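Local coordinates for protein rusticyanin (Thiobacillus ferrooxidans, PDB 2CAL) that carries electrons from cytochrome c552 to the A-type oxidase as a periplasmic blue copper protein of the iron respiratory chain, at residues C137-P140 / G141-A144. The protein carries 1 engineered substitution. Numbering follows the deposited sequence.
Sequences CQIP and GMAA. Engineered in segment 141-144: Met-142 (natural residue His). With CU1 (copper (I) ion), chain B.
Gly-141 follows Pro-140 at the corner of a type II beta turn that starts at Ile-139 and ends at Met-142. The third place of such a turn needs a positive phi, here 90°, which glycine adopts easily, and a CB on this residue would clash with Pro-140 O. Proline suits the second place because its ring already holds phi near the value required. Met-142 N closes the turn on Ile-139 O at 3.1 Å, the N-H...O angle being 167°. Engineered in place of a histidine, Met-142 has its CG anti to its own carbonyl carbon and beside its backbone N (chi1 -64°). In this conformer, one of two, CG thus lies alongside Ile-139 CB, 3.8 Å away, and the two side chains point the same way. Ile-139 also reaches Phe-110, while Met-142 touches Phe-50 and Pro-51. The turn belongs to the cupredoxin loop that leaves strand 131-136 and carries most of the copper ligands. Cys-137 SG binds copper at 2.1 Å with His-84 and Met-147; the natural histidine is assigned as a ligand by similarity, but the site here has three protein ligands, and in this conformer Met-142 SD stands 4.2 Å from the copper. Cys-137 SG also accepts the N-H of Ile-139, with N 3.4 Å from the sulfur, a bond expected to draw charge off it. Ala-143 N donates to a water 3.0 Å away, itself hydrogen-bonded to Cys-137 O and Ile-139 O, and Ala-143 CB, a methyl small enough for this place, lies 3.6 Å from Cys-137 O, with Tyr-95 against it.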
ATOM      1  N   CYS A 137      -4.654   0.245   6.322  1.00 11.46           N
ATOM      2  CA  CYS A 137      -4.586  -1.085   6.903  1.00 12.14           C
ATOM      3  C   CYS A 137      -5.810  -1.357   7.805  1.00 11.59           C
ATOM      4  O   CYS A 137      -6.192  -0.481   8.577  1.00 13.43           O
ATOM      5  CB  CYS A 137      -3.280  -1.252   7.711  1.00 12.72           C
ATOM      6  SG  CYS A 137      -3.183  -2.932   8.441  1.00 12.60           S
ATOM      7  N   GLN A 138      -6.359  -2.554   7.649  1.00 11.78           N
ATOM      8  CA  GLN A 138      -7.553  -2.907   8.432  1.00 13.26           C
ATOM      9  C   GLN A 138      -7.258  -3.708   9.701  1.00 12.99           C
ATOM     10  O   GLN A 138      -8.196  -4.038  10.420  1.00 13.36           O
ATOM     11  CB  GLN A 138      -8.495  -3.766   7.563  1.00 15.04           C
ATOM     12  CG  GLN A 138      -9.230  -2.923   6.505  1.00 17.11           C
ATOM     13  CD  GLN A 138     -10.377  -3.718   5.927  1.00 21.60           C
ATOM     14  OE1 GLN A 138     -10.347  -4.657   5.122  1.00 29.30           O
ATOM     15  NE2 GLN A 138     -11.548  -3.265   6.338  1.00 33.46           N
ATOM     16  N   ILE A 139      -6.000  -4.032   9.993  1.00 12.29           N
ATOM     17  CA  ILE A 139      -5.735  -4.726  11.286  1.00 12.74           C
ATOM     18  C   ILE A 139      -6.166  -3.808  12.391  1.00 13.54           C
ATOM     19  O   ILE A 139      -5.760  -2.652  12.397  1.00 13.50           O
ATOM     20  CB  ILE A 139      -4.252  -5.117  11.383  1.00 14.65           C
ATOM     21  CG1 ILE A 139      -3.836  -6.197  10.398  1.00 13.45           C
ATOM     22  CG2 ILE A 139      -3.958  -5.520  12.836  1.00 17.27           C
ATOM     23  CD1 ILE A 139      -4.325  -7.592  10.686  1.00 15.71           C
ATOM     24  N   PRO A 140      -6.972  -4.265  13.387  1.00 13.73           N
ATOM     25  CA  PRO A 140      -7.439  -3.347  14.424  1.00 14.46           C
ATOM     26  C   PRO A 140      -6.365  -2.524  15.081  1.00 14.24           C
ATOM     27  O   PRO A 140      -5.299  -3.050  15.441  1.00 16.19           O
ATOM     28  CB  PRO A 140      -8.111  -4.320  15.428  1.00 14.64           C
ATOM     29  CG  PRO A 140      -8.663  -5.367  14.485  1.00 14.68           C
ATOM     30  CD  PRO A 140      -7.527  -5.621  13.488  1.00 14.66           C
ATOM     31  N   GLY A 141      -6.603  -1.219  15.148  1.00 14.06           N
ATOM     32  CA  GLY A 141      -5.781  -0.207  15.774  1.00 15.59           C
ATOM     33  C   GLY A 141      -4.731   0.430  14.891  1.00 14.19           C
ATOM     34  O   GLY A 141      -4.190   1.461  15.266  1.00 15.91           O
ATOM     35  N   MET A 142      -4.411  -0.192  13.750  1.00 13.77           N
ATOM     36  CA  MET A 142      -3.293   0.318  12.979  1.00 13.77           C
ATOM     37  C   MET A 142      -3.565   1.651  12.270  1.00 13.42           C
ATOM     38  O   MET A 142      -2.777   2.579  12.357  1.00 13.87           O
ATOM     39  CB  MET A 142      -2.872  -0.715  11.943  1.00 13.99           C
ATOM     40  CG  MET A 142      -2.339  -2.025  12.525  0.51 12.56           C
ATOM     41  SD  MET A 142      -0.843  -1.931  13.493  0.51 11.51           S
ATOM     42  CE  MET A 142      -1.452  -1.865  15.182  0.51 16.45           C
ATOM     43  N   ALA A 143      -4.721   1.731  11.596  1.00 13.06           N
ATOM     44  CA  ALA A 143      -5.080   3.013  10.948  1.00 13.58           C
ATOM     45  C   ALA A 143      -5.276   4.103  11.977  1.00 13.09           C
ATOM     46  O   ALA A 143      -4.919   5.242  11.712  1.00 13.79           O
ATOM     47  CB  ALA A 143      -6.316   2.772  10.097  1.00 13.60           C
ATOM     48  N   ALA A 144      -5.824   3.798  13.140  1.00 13.55           N
ATOM     49  CA  ALA A 144      -6.034   4.738  14.222  1.00 14.31           C
ATOM     50  C   ALA A 144      -4.748   5.299  14.742  1.00 14.57           C
ATOM     51  O   ALA A 144      -4.715   6.381  15.299  1.00 17.27           O
ATOM     52  CB  ALA A 144      -6.786   4.024  15.360  1.00 16.91           C
TER
HETATM   53 CU   CU1 B1156      -1.256  -2.766   9.361  0.75 15.04          CU
HETATM   54  O   HOH W   1      -6.723  -0.407  11.214  1.00 12.64           O